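Local structure of TATA-box-binding protein (Methanococcus jannaschii, 2Z8U) at residues V18-K23 against P102-Q107; P57-L62 against T72-K77; Q137-V142 against L153-G158; A113-E118 against K177-I182. The protein probably binds the TATA box near the start site of archaeal promoters, serving as a general initiation factor for genes transcribed by RNA polymerase. All blocks are in the same frame, centred on the assembly; numbering follows the deposited sequence.

Contact 1: residues V18-K23 against P102-Q107; sequences VVVSTK and PEIKIQ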
loop_
_atom_site.group_PDB
_atom_site.type_symbol
_atom_site.label_atom_id
_atom_site.label_comp_id
_atom_site.label_asym_id
_atom_site.label_seq_id
_atom_site.Cartn_x
_atom_site.Cartn_y
_atom_site.Cartn_z
ATOM N N VAL B 18 -24.864 -16.850 19.359
ATOM C CA VAL B 18 -23.478 -17.302 19.454
ATOM C C VAL B 18 -23.118 -18.050 18.175
ATOM O O VAL B 18 -24.016 -18.546 17.490
ATOM C CB VAL B 18 -23.236 -18.208 20.678
ATOM C CG1 VAL B 18 -23.597 -17.516 21.984
ATOM C CG2 VAL B 18 -23.996 -19.559 20.561
ATOM N N VAL B 19 -21.831 -18.062 17.820
ATOM C CA VAL B 19 -21.312 -18.943 16.770
ATOM C C VAL B 19 -20.363 -19.890 17.508
ATOM O O VAL B 19 -19.533 -19.436 18.280
ATOM C CB VAL B 19 -20.584 -18.143 15.654
ATOM C CG1 VAL B 19 -19.912 -19.086 14.615
ATOM C CG2 VAL B 19 -21.556 -17.160 14.968
ATOM N N VAL B 20 -20.521 -21.192 17.323
ATOM C CA VAL B 20 -19.656 -22.162 17.989
ATOM C C VAL B 20 -18.988 -23.092 16.971
ATOM O O VAL B 20 -19.499 -23.266 15.845
ATOM C CB VAL B 20 -20.424 -23.015 19.026
ATOM C CG1 VAL B 20 -21.110 -22.128 20.095
ATOM C CG2 VAL B 20 -21.456 -23.962 18.341
ATOM N N SER B 21 -17.851 -23.660 17.365
ATOM C CA SER B 21 -17.217 -24.721 16.579
ATOM C C SER B 21 -16.956 -25.934 17.440
ATOM O O SER B 21 -16.863 -25.834 18.672
ATOM C CB SER B 21 -15.867 -24.256 15.989
ATOM O OG SER B 21 -15.010 -23.825 17.039
ATOM N N THR B 22 -16.821 -27.089 16.784
ATOM C CA THR B 22 -16.363 -28.272 17.452
ATOM C C THR B 22 -15.828 -29.253 16.403
ATOM O O THR B 22 -15.777 -28.926 15.209
ATOM C CB THR B 22 -17.477 -28.908 18.338
ATOM O OG1 THR B 22 -16.893 -29.912 19.162
ATOM C CG2 THR B 22 -18.590 -29.542 17.492
ATOM N N LYS B 23 -15.395 -30.421 16.863
ATOM C CA LYS B 23 -15.004 -31.502 15.991
ATOM C C LYS B 23 -15.790 -32.742 16.414
ATOM O O LYS B 23 -15.759 -33.125 17.578
ATOM C CB LYS B 23 -13.495 -31.736 16.087
ATOM C CG LYS B 23 -12.972 -32.732 15.031
ATOM C CD LYS B 23 -11.449 -32.633 14.910
ATOM C CE LYS B 23 -10.945 -33.490 13.748
ATOM N NZ LYS B 23 -9.839 -32.764 13.061
ATOM N N PRO B 102 -18.338 -34.046 22.347
ATOM C CA PRO B 102 -17.404 -33.029 21.858
ATOM C C PRO B 102 -17.457 -31.765 22.702
ATOM O O PRO B 102 -18.506 -31.442 23.273
ATOM C CB PRO B 102 -17.906 -32.754 20.426
ATOM C CG PRO B 102 -19.376 -32.967 20.501
ATOM C CD PRO B 102 -19.568 -34.096 21.517
ATOM N N GLU B 103 -16.331 -31.059 22.817
ATOM C CA GLU B 103 -16.325 -29.778 23.505
ATOM C C GLU B 103 -16.733 -28.658 22.544
ATOM O O GLU B 103 -16.178 -28.525 21.447
ATOM C CB GLU B 103 -14.955 -29.520 24.143
ATOM C CG GLU B 103 -14.843 -28.156 24.738
ATOM C CD GLU B 103 -13.500 -27.912 25.362
ATOM O OE1 GLU B 103 -12.618 -28.779 25.235
ATOM O OE2 GLU B 103 -13.339 -26.827 25.961
ATOM N N ILE B 104 -17.755 -27.895 22.921
ATOM C CA ILE B 104 -18.260 -26.825 22.084
ATOM C C ILE B 104 -17.513 -25.516 22.418
ATOM O O ILE B 104 -17.518 -25.100 23.577
ATOM C CB ILE B 104 -19.778 -26.650 22.304
ATOM C CG1 ILE B 104 -20.532 -27.991 22.133
ATOM C CG2 ILE B 104 -20.335 -25.508 21.438
ATOM C CD1 ILE B 104 -20.301 -28.733 20.845
ATOM N N LYS B 105 -16.875 -24.897 21.419
ATOM C CA LYS B 105 -16.080 -23.658 21.606
ATOM C C LYS B 105 -16.803 -22.435 21.036
ATOM O O LYS B 105 -17.263 -22.464 19.883
ATOM C CB LYS B 105 -14.703 -23.813 20.917
ATOM C CG LYS B 105 -13.839 -22.542 20.949
ATOM C CD LYS B 105 -12.380 -22.922 20.803
ATOM C CE LYS B 105 -11.761 -22.306 19.573
ATOM N NZ LYS B 105 -10.485 -23.001 19.196
ATOM N N ILE B 106 -16.889 -21.351 21.811
ATOM C CA ILE B 106 -17.479 -20.128 21.281
ATOM C C ILE B 106 -16.499 -19.463 20.321
ATOM O O ILE B 106 -15.362 -19.219 20.680
ATOM C CB ILE B 106 -17.933 -19.135 22.416
ATOM C CG1 ILE B 106 -19.178 -19.688 23.128
ATOM C CG2 ILE B 106 -18.253 -17.758 21.842
ATOM C CD1 ILE B 106 -19.440 -19.022 24.514
ATOM N N GLN B 107 -16.950 -19.197 19.098
ATOM C CA GLN B 107 -16.147 -18.479 18.122
ATOM C C GLN B 107 -16.538 -17.016 18.006
ATOM O O GLN B 107 -15.700 -16.176 17.711
ATOM C CB GLN B 107 -16.261 -19.105 16.745
ATOM C CG GLN B 107 -15.645 -20.478 16.644
ATOM C CD GLN B 107 -14.131 -20.450 16.778
ATOM O OE1 GLN B 107 -13.494 -19.402 16.605
ATOM N NE2 GLN B 107 -13.549 -21.601 17.103
#
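Gln107 grips strand 14-23 at two points: its backbone N gives a 2.7 Å bond to Val19 O, and its side-chain NE2 gives another of 2.7 Å to Ser21 OG. The second is nearly straight (166°), with the hydroxyl close to the plane of the amide. A bend at chi2 (-68°) folds the glutamine back over Ser21, and its CG rests against the serine side chain as well. With only an alanine here, Ser21 OG is likely to lose this donor, and Ser21 OG and CB the CG that lies against them.

Ser21 and Lys105 trade backbone bonds, Ser21 N to Lys105 O at 2.8 Å and Lys105 N to Ser21 O at 2.9 Å. This antiparallel pairing is the central seam of the TBP saddle, where the first long strands of the two repeats meet in the middle of one continuous sheet.

On the side of Val20, Ile104 CG2 presses on Val20 CB at a tight 3.5 Å, while Ile104 CD1 reaches Thr22 CB at 3.8 Å. Thr22 OG1, anti to its own N (chi1 -169°), donates to Glu103 O at 2.8 Å from well above the carbonyl plane, with Pro102 CB alongside.

Farther out, helix 77-94 covers this side, Ala80 lying on Val20 and Ile88 on Pro102. Lys166 NZ holds Gln107 O, and Glu132 of the second subunit packs on Val19.

Contact 2: residues P57-L62 against T72-K77; sequences PKVALL and TGAKSK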
loop_
_atom_site.group_PDB
_atom_site.type_symbol
_atom_site.label_atom_id
_atom_site.label_comp_id
_atom_site.label_asym_id
_atom_site.label_seq_id
_atom_site.Cartn_x
_atom_site.Cartn_y
_atom_site.Cartn_z
ATOM N N PRO B 57 -34.384 -25.825 17.228
ATOM C CA PRO B 57 -34.426 -24.358 17.167
ATOM C C PRO B 57 -33.855 -23.886 15.816
ATOM O O PRO B 57 -33.323 -24.706 15.072
ATOM C CB PRO B 57 -33.516 -23.940 18.326
ATOM C CG PRO B 57 -32.499 -25.053 18.421
ATOM C CD PRO B 57 -33.203 -26.319 17.968
ATOM N N LYS B 58 -34.003 -22.599 15.495
ATOM C CA LYS B 58 -33.505 -22.053 14.229
ATOM C C LYS B 58 -31.973 -21.980 14.270
ATOM O O LYS B 58 -31.398 -20.930 14.563
ATOM C CB LYS B 58 -34.097 -20.665 13.985
ATOM C CG LYS B 58 -34.283 -20.274 12.512
ATOM C CD LYS B 58 -34.941 -18.880 12.358
ATOM C CE LYS B 58 -36.454 -18.887 12.656
ATOM N NZ LYS B 58 -37.108 -17.548 12.487
ATOM N N VAL B 59 -31.318 -23.104 14.010
ATOM C CA VAL B 59 -29.853 -23.141 13.986
ATOM C C VAL B 59 -29.378 -23.849 12.714
ATOM O O VAL B 59 -30.093 -24.687 12.160
ATOM C CB VAL B 59 -29.242 -23.830 15.249
ATOM C CG1 VAL B 59 -29.643 -23.115 16.546
ATOM C CG2 VAL B 59 -29.622 -25.304 15.316
ATOM N N ALA B 60 -28.170 -23.513 12.269
ATOM C CA ALA B 60 -27.596 -24.111 11.082
ATOM C C ALA B 60 -26.216 -24.669 11.412
ATOM O O ALA B 60 -25.471 -24.088 12.214
ATOM C CB ALA B 60 -27.497 -23.076 9.961
ATOM N N LEU B 61 -25.887 -25.785 10.785
ATOM C CA LEU B 61 -24.589 -26.417 11.001
ATOM C C LEU B 61 -23.890 -26.582 9.662
ATOM O O LEU B 61 -24.532 -26.885 8.653
ATOM C CB LEU B 61 -24.756 -27.789 11.680
ATOM C CG LEU B 61 -25.342 -27.847 13.109
ATOM C CD1 LEU B 61 -26.861 -27.995 13.087
ATOM C CD2 LEU B 61 -24.755 -29.026 13.824
ATOM N N LEU B 62 -22.576 -26.382 9.671
ATOM C CA LEU B 62 -21.724 -26.642 8.536
ATOM C C LEU B 62 -20.788 -27.752 8.970
ATOM O O LEU B 62 -20.099 -27.626 9.992
ATOM C CB LEU B 62 -20.945 -25.384 8.130
ATOM C CG LEU B 62 -19.840 -25.484 7.058
ATOM C CD1 LEU B 62 -20.343 -26.004 5.724
ATOM C CD2 LEU B 62 -19.163 -24.124 6.879
ATOM N N THR B 72 -24.308 -21.806 13.719
ATOM C CA THR B 72 -24.805 -20.445 13.851
ATOM C C THR B 72 -26.282 -20.496 14.233
ATOM O O THR B 72 -26.947 -21.507 14.019
ATOM C CB THR B 72 -24.612 -19.692 12.495
ATOM O OG1 THR B 72 -24.922 -18.312 12.665
ATOM C CG2 THR B 72 -25.498 -20.275 11.421
ATOM N N GLY B 73 -26.786 -19.408 14.816
ATOM C CA GLY B 73 -28.210 -19.257 15.048
ATOM C C GLY B 73 -28.648 -19.456 16.480
ATOM O O GLY B 73 -29.703 -18.944 16.883
ATOM N N ALA B 74 -27.864 -20.212 17.252
ATOM C CA ALA B 74 -28.213 -20.499 18.644
ATOM C C ALA B 74 -28.154 -19.234 19.511
ATOM O O ALA B 74 -27.361 -18.332 19.247
ATOM C CB ALA B 74 -27.306 -21.564 19.203
ATOM N N LYS B 75 -28.997 -19.194 20.532
ATOM C CA LYS B 75 -29.081 -18.069 21.453
ATOM C C LYS B 75 -27.945 -18.143 22.479
ATOM O O LYS B 75 -27.562 -17.127 23.057
ATOM C CB LYS B 75 -30.437 -18.041 22.181
ATOM C CG LYS B 75 -31.683 -17.813 21.307
ATOM C CD LYS B 75 -32.934 -17.577 22.189
ATOM C CE LYS B 75 -34.220 -17.564 21.373
ATOM N NZ LYS B 75 -35.381 -17.001 22.131
ATOM N N SER B 76 -27.420 -19.351 22.687
ATOM C CA SER B 76 -26.397 -19.630 23.709
ATOM C C SER B 76 -25.543 -20.824 23.277
ATOM O O SER B 76 -25.970 -21.634 22.435
ATOM C CB SER B 76 -27.059 -19.976 25.058
ATOM O OG SER B 76 -27.712 -21.235 24.961
ATOM N N LYS B 77 -24.359 -20.940 23.878
ATOM C CA LYS B 77 -23.503 -22.119 23.716
ATOM C C LYS B 77 -24.243 -23.404 24.029
ATOM O O LYS B 77 -24.092 -24.387 23.317
ATOM C CB LYS B 77 -22.254 -22.009 24.610
ATOM C CG LYS B 77 -21.279 -23.181 24.463
ATOM C CD LYS B 77 -20.196 -23.076 25.510
ATOM C CE LYS B 77 -19.608 -24.431 25.864
ATOM N NZ LYS B 77 -18.691 -24.286 27.032
#
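One methyl of Val59 lies over a face of the peptide joining Gly73 to Ala74: Val59 CG1 sits 3.5 Å from Ala74 N and 3.8 Å from Gly73 C, and it also meets Ala74 CB. The valine's first torsion (chi1 -60°) sends this methyl against the chain as it leaves Thr72. Beside it, Ala60 and Thr72 exchange two backbone bonds. Thr72 N lies in the carbonyl plane of Ala60, giving a 3.0 Å bond to Ala60 O; Ala60 N approaches Thr72 O at 2.9 Å, tilted 24° from its plane. Thr72 O also takes a CA-H contact from Val59, so one carbonyl serves two neighbours.

On the other side of the sheet Thr72 CG2 touches Ala60 CB at 3.7 Å. Toward Gly73 the pairing stops: Lys58 O and Gly73 O, both acceptors, face each other at 3.5 Å. Gly73 has a positive phi (105°), and a side chain there would run into Lys58 O. Across from it, Lys58 forms the centre of an inverse gamma turn, closed by a weak bond from Val59 N to Pro57 O.

Leu126 of the second subunit packs on Ala60 and Thr72, whereas Val59 and Ala74 face helix 77-94, on Ala83 and Ala80. Farther along, Ser76 is the N-cap of that helix, its OG bound to Glu79 N. What results is a strand-to-helix connection of the TBP half-saddle, carrying the chain from the last strand of the first repeat to the long helix on the sheet's outer side.

Contact 3: residues Q137-V142 against L153-G158; sequences QFPGLV and LIFGSG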
loop_
_atom_site.group_PDB
_atom_site.type_symbol
_atom_site.label_atom_id
_atom_site.label_comp_id
_atom_site.label_asym_id
_atom_site.label_seq_id
_atom_site.Cartn_x
_atom_site.Cartn_y
_atom_site.Cartn_z
ATOM N N GLN B 137 -24.850 5.821 4.150
ATOM C CA GLN B 137 -24.304 4.547 3.687
ATOM C C GLN B 137 -24.683 3.383 4.603
ATOM O O GLN B 137 -24.763 2.240 4.169
ATOM C CB GLN B 137 -22.781 4.629 3.508
ATOM C CG GLN B 137 -22.304 5.578 2.385
ATOM C CD GLN B 137 -22.949 5.305 1.030
ATOM O OE1 GLN B 137 -23.124 4.153 0.632
ATOM N NE2 GLN B 137 -23.304 6.369 0.317
ATOM N N PHE B 138 -24.909 3.676 5.872
ATOM C CA PHE B 138 -25.282 2.655 6.840
ATOM C C PHE B 138 -25.787 3.309 8.112
ATOM O O PHE B 138 -25.319 4.385 8.492
ATOM C CB PHE B 138 -24.100 1.696 7.143
ATOM C CG PHE B 138 -22.858 2.384 7.647
ATOM C CD1 PHE B 138 -22.592 2.459 9.007
ATOM C CD2 PHE B 138 -21.937 2.948 6.758
ATOM C CE1 PHE B 138 -21.445 3.110 9.478
ATOM C CE2 PHE B 138 -20.781 3.598 7.231
ATOM C CZ PHE B 138 -20.536 3.672 8.583
ATOM N N PRO B 139 -26.729 2.648 8.802
ATOM C CA PRO B 139 -27.222 3.222 10.034
ATOM C C PRO B 139 -26.226 2.915 11.165
ATOM O O PRO B 139 -25.627 1.836 11.171
ATOM C CB PRO B 139 -28.532 2.450 10.253
ATOM C CG PRO B 139 -28.250 1.111 9.719
ATOM C CD PRO B 139 -27.374 1.345 8.508
ATOM N N GLY B 140 -26.055 3.833 12.112
ATOM C CA GLY B 140 -25.203 3.542 13.271
ATOM C C GLY B 140 -23.772 3.998 13.071
ATOM O O GLY B 140 -23.318 4.200 11.935
ATOM N N LEU B 141 -23.086 4.193 14.190
ATOM C CA LEU B 141 -21.682 4.501 14.219
ATOM C C LEU B 141 -20.864 3.218 14.492
ATOM O O LEU B 141 -21.233 2.405 15.362
ATOM C CB LEU B 141 -21.451 5.523 15.330
ATOM C CG LEU B 141 -20.030 5.988 15.612
ATOM C CD1 LEU B 141 -20.040 7.452 15.930
ATOM C CD2 LEU B 141 -19.430 5.189 16.748
ATOM N N VAL B 142 -19.769 3.047 13.749
ATOM C CA VAL B 142 -18.898 1.880 13.885
ATOM C C VAL B 142 -17.681 2.239 14.732
ATOM O O VAL B 142 -17.004 3.241 14.512
ATOM C CB VAL B 142 -18.483 1.281 12.512
ATOM C CG1 VAL B 142 -17.626 0.027 12.691
ATOM C CG2 VAL B 142 -19.729 0.949 11.679
ATOM N N LEU B 153 -21.334 -1.404 17.232
ATOM C CA LEU B 153 -22.202 -0.501 16.489
ATOM C C LEU B 153 -23.099 0.218 17.481
ATOM O O LEU B 153 -23.741 -0.414 18.332
ATOM C CB LEU B 153 -23.058 -1.260 15.478
ATOM C CG LEU B 153 -22.391 -2.418 14.728
ATOM C CD1 LEU B 153 -23.456 -3.219 14.007
ATOM C CD2 LEU B 153 -21.352 -1.896 13.751
ATOM N N ILE B 154 -23.125 1.535 17.385
ATOM C CA ILE B 154 -23.933 2.355 18.276
ATOM C C ILE B 154 -24.979 3.078 17.452
ATOM O O ILE B 154 -24.634 3.766 16.483
ATOM C CB ILE B 154 -23.070 3.408 19.002
ATOM C CG1 ILE B 154 -21.930 2.733 19.786
ATOM C CG2 ILE B 154 -23.976 4.263 19.909
ATOM C CD1 ILE B 154 -20.847 3.686 20.321
ATOM N N PHE B 155 -26.241 2.958 17.860
ATOM C CA PHE B 155 -27.357 3.562 17.133
ATOM C C PHE B 155 -27.892 4.805 17.838
ATOM O O PHE B 155 -27.713 4.950 19.056
ATOM C CB PHE B 155 -28.446 2.506 16.887
ATOM C CG PHE B 155 -27.947 1.343 16.083
ATOM C CD1 PHE B 155 -27.833 1.454 14.700
ATOM C CD2 PHE B 155 -27.488 0.184 16.709
ATOM C CE1 PHE B 155 -27.312 0.406 13.935
ATOM C CE2 PHE B 155 -26.964 -0.880 15.946
ATOM C CZ PHE B 155 -26.890 -0.763 14.560
ATOM N N GLY B 156 -28.503 5.710 17.060
ATOM C CA GLY B 156 -29.072 6.967 17.602
ATOM C C GLY B 156 -30.130 6.714 18.669
ATOM O O GLY B 156 -30.418 7.580 19.499
ATOM N N SER B 157 -30.703 5.514 18.653
ATOM C CA SER B 157 -31.710 5.121 19.642
ATOM C C SER B 157 -31.096 4.906 21.035
ATOM O O SER B 157 -31.809 4.931 22.041
ATOM C CB SER B 157 -32.389 3.815 19.194
ATOM O OG SER B 157 -31.456 2.752 19.119
ATOM N N GLY B 158 -29.786 4.667 21.085
ATOM C CA GLY B 158 -29.131 4.234 22.327
ATOM C C GLY B 158 -28.777 2.746 22.318
ATOM O O GLY B 158 -28.003 2.298 23.147
#
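Leu153 and Val142 run alongside each other in the same direction, with Leu153 CD2 at 3.9 Å from Val142 CG2. The backbone of Leu153 adds a contact from its CA-H, Leu153 CA to Leu141 O at 3.3 Å. Next comes Ile154, on the opposite side of the sheet, which holds Leu141 by two backbone bonds: Ile154 N to Leu141 O at 2.9 Å and Leu141 N to Ile154 O at 2.8 Å. Their side chains run along one another, the end methyls Ile154 CD1 and Leu141 CD2 being 4.1 Å apart.

Beyond the last bridge, Phe155 continues the contact by packing. Its chi1 of -60° swings the ring back onto the 137-142 segment, bringing Phe155 CD1 to 3.6 Å from Gly140 CA and Phe155 CE1 to 3.5 Å from Pro139 O, both at an oblique approach. A side chain on Gly140 would collide with this ring. Since the ring covers both residues, its replacement by an alanine is likely to open a gap and leave Pro139 O and Gly140 CA without their neighbour. The chain then reverses through a type I turn, Gly158 N bonding to Phe155 O, and Ser157 OG binds Lys159 N.

Phe138 and Phe155 match the phenylalanines that wedge between base pairs in other TBPs, so a DNA-kinking role is probable; here Phe138 of the second subunit packs on Leu153. On the other side of the sheet Leu141 is covered by Leu121, Ile124 and Ala125 of helix 121-127 and flanked by strand 131-133, while Ile154 leans on Leu121 and on Leu115 and Pro119 of the loop after strand 105-114.

Contact 4: residues A113-E118 against K177-I182; sequences ADLGIE and KILDTI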
loop_
_atom_site.group_PDB
_atom_site.type_symbol
_atom_site.label_atom_id
_atom_site.label_comp_id
_atom_site.label_asym_id
_atom_site.label_seq_id
_atom_site.Cartn_x
_atom_site.Cartn_y
_atom_site.Cartn_z
ATOM N N ALA B 113 -26.973 -4.016 24.182
ATOM C CA ALA B 113 -27.204 -3.257 25.390
ATOM C C ALA B 113 -27.847 -1.924 25.004
ATOM O O ALA B 113 -27.942 -1.574 23.838
ATOM C CB ALA B 113 -25.917 -3.052 26.155
ATOM N N ASP B 114 -28.336 -1.197 25.993
ATOM C CA ASP B 114 -28.934 0.091 25.709
ATOM C C ASP B 114 -28.210 1.116 26.544
ATOM O O ASP B 114 -28.010 0.917 27.747
ATOM C CB ASP B 114 -30.443 0.068 25.976
ATOM C CG ASP B 114 -31.223 -0.523 24.811
ATOM O OD1 ASP B 114 -31.465 0.179 23.822
ATOM O OD2 ASP B 114 -31.601 -1.698 24.866
ATOM N N LEU B 115 -27.755 2.182 25.885
ATOM C CA LEU B 115 -26.954 3.206 26.568
ATOM C C LEU B 115 -27.754 3.958 27.642
ATOM O O LEU B 115 -27.175 4.438 28.607
ATOM C CB LEU B 115 -26.395 4.218 25.569
ATOM C CG LEU B 115 -25.275 3.792 24.601
ATOM C CD1 LEU B 115 -24.915 4.988 23.722
ATOM C CD2 LEU B 115 -24.043 3.266 25.341
ATOM N N GLY B 116 -29.069 4.059 27.460
ATOM C CA GLY B 116 -29.918 4.866 28.381
ATOM C C GLY B 116 -30.034 6.313 27.924
ATOM O O GLY B 116 -30.837 7.112 28.478
ATOM N N ILE B 117 -29.255 6.648 26.891
ATOM C CA ILE B 117 -29.326 7.962 26.242
ATOM C C ILE B 117 -29.371 7.803 24.734
ATOM O O ILE B 117 -28.956 6.763 24.195
ATOM C CB ILE B 117 -28.138 8.897 26.635
ATOM C CG1 ILE B 117 -26.795 8.235 26.306
ATOM C CG2 ILE B 117 -28.204 9.270 28.121
ATOM C CD1 ILE B 117 -25.965 9.002 25.335
ATOM N N GLU B 118 -29.902 8.810 24.061
ATOM C CA GLU B 118 -29.876 8.877 22.607
ATOM C C GLU B 118 -28.631 9.664 22.185
ATOM O O GLU B 118 -28.614 10.895 22.280
ATOM C CB GLU B 118 -31.165 9.481 22.065
ATOM C CG GLU B 118 -32.422 8.702 22.460
ATOM C CD GLU B 118 -33.690 9.427 22.095
ATOM O OE1 GLU B 118 -33.620 10.584 21.620
ATOM O OE2 GLU B 118 -34.770 8.860 22.283
ATOM N N LYS B 177 -16.239 -0.074 28.719
ATOM C CA LYS B 177 -15.429 0.808 27.874
ATOM C C LYS B 177 -16.249 1.711 26.962
ATOM O O LYS B 177 -15.958 2.895 26.852
ATOM C CB LYS B 177 -14.400 0.011 27.073
ATOM C CG LYS B 177 -13.141 -0.265 27.877
ATOM C CD LYS B 177 -12.419 -1.505 27.390
ATOM C CE LYS B 177 -11.147 -1.758 28.194
ATOM N NZ LYS B 177 -9.986 -1.007 27.635
ATOM N N ILE B 178 -17.283 1.157 26.331
ATOM C CA ILE B 178 -18.204 1.959 25.510
ATOM C C ILE B 178 -18.867 3.061 26.367
ATOM O O ILE B 178 -18.811 4.243 26.030
ATOM C CB ILE B 178 -19.247 1.064 24.842
ATOM C CG1 ILE B 178 -18.551 0.107 23.865
ATOM C CG2 ILE B 178 -20.329 1.886 24.142
ATOM C CD1 ILE B 178 -19.302 -1.202 23.632
ATOM N N LEU B 179 -19.460 2.662 27.484
ATOM C CA LEU B 179 -20.066 3.609 28.425
ATOM C C LEU B 179 -19.109 4.712 28.873
ATOM O O LEU B 179 -19.488 5.888 28.910
ATOM C CB LEU B 179 -20.624 2.862 29.637
ATOM C CG LEU B 179 -21.773 1.904 29.321
ATOM C CD1 LEU B 179 -22.218 1.173 30.580
ATOM C CD2 LEU B 179 -22.928 2.662 28.686
ATOM N N ASP B 180 -17.878 4.332 29.209
ATOM C CA ASP B 180 -16.854 5.291 29.639
ATOM C C ASP B 180 -16.510 6.296 28.539
ATOM O O ASP B 180 -16.241 7.474 28.801
ATOM C CB ASP B 180 -15.590 4.553 30.086
ATOM C CG ASP B 180 -15.723 3.937 31.486
ATOM O OD1 ASP B 180 -14.854 3.106 31.835
ATOM O OD2 ASP B 180 -16.674 4.274 32.235
ATOM N N THR B 181 -16.526 5.818 27.304
ATOM C CA THR B 181 -16.192 6.642 26.151
ATOM C C THR B 181 -17.317 7.640 25.875
ATOM O O THR B 181 -17.068 8.837 25.776
ATOM C CB THR B 181 -15.889 5.757 24.924
ATOM O OG1 THR B 181 -14.747 4.941 25.211
ATOM C CG2 THR B 181 -15.592 6.596 23.706
ATOM N N ILE B 182 -18.553 7.149 25.789
ATOM C CA ILE B 182 -19.716 8.024 25.601
ATOM C C ILE B 182 -19.800 9.117 26.685
ATOM O O ILE B 182 -20.062 10.282 26.367
ATOM C CB ILE B 182 -21.043 7.204 25.469
ATOM C CG1 ILE B 182 -21.300 6.844 24.005
ATOM C CG2 ILE B 182 -22.247 7.980 26.009
ATOM C CD1 ILE B 182 -20.643 5.596 23.534
#
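The chain leaves strand 105-114 at Leu115 and turns through Gly116 (phi 90°) while passing helix 168-183 at a distance, the CA atoms of Leu115 and Leu179 lying 7.1 Å apart with no hydrogen bond between the two segments. Apolar side chains do all the joining. Leu115 is the central piece, and its two branches go to different helix residues. Leu115 CD2 meets Leu179 CD2 at 3.6 Å, the two leucines passing head to tail. The same methyl, Leu115 CD2, touches Ile178 CG2 at 4.1 Å, where the leucine lies across the isoleucine, nearly perpendicular to it. The other branch goes further along the helix: Leu115 CD1 meets Ile182 CG1 at 4.1 Å, tip to tip. A chi1 of -71° turns the leucine's fork to the helix, so that one branch takes Ile178 and Leu179 and the other takes Ile182, about one turn on from Ile178.

Ile117 adds a second, more exposed touch. Ile117 CD1 lies 3.9 Å from Ile182 CG2, and these side chains also run past one another in opposing senses, so that Ile182 is met by both residues of the loop.

Behind these side chains lies the sheet. Leu115 and Ile178 both lie on Val160, and Leu115 and Ile182 both rest on Ile154, so the contact continues the apolar layer between helix and sheet. This layering is that of the TBP half-saddle, with the second repeat's long C-terminal helix laid on the outer side of its antiparallel sheet.

How the contacts relate
All four contacts belong to one antiparallel sheet and its helices, and fall in two groups, with contact 1 across the chain's centre from contacts 3 and 4. Contacts 1 and 2 lie 11 Å apart between centres and touch, Val18 N reaching Ala74 O. Contacts 3 and 4 lie 12 Å apart and meet where Leu115 N reaches Gly158 O. From one group to the other, centres are 26 to 30 Å apart. Contact 1 brackets contact 2 in sequence and contact 4 brackets contact 3, the second pair following the first. Strand 105-114 takes part in both contact 1 and contact 4, tying the two repeats into a single saddle. Contacts 1, 2 and 3 touch the second subunit; contact 4 touches no other chain.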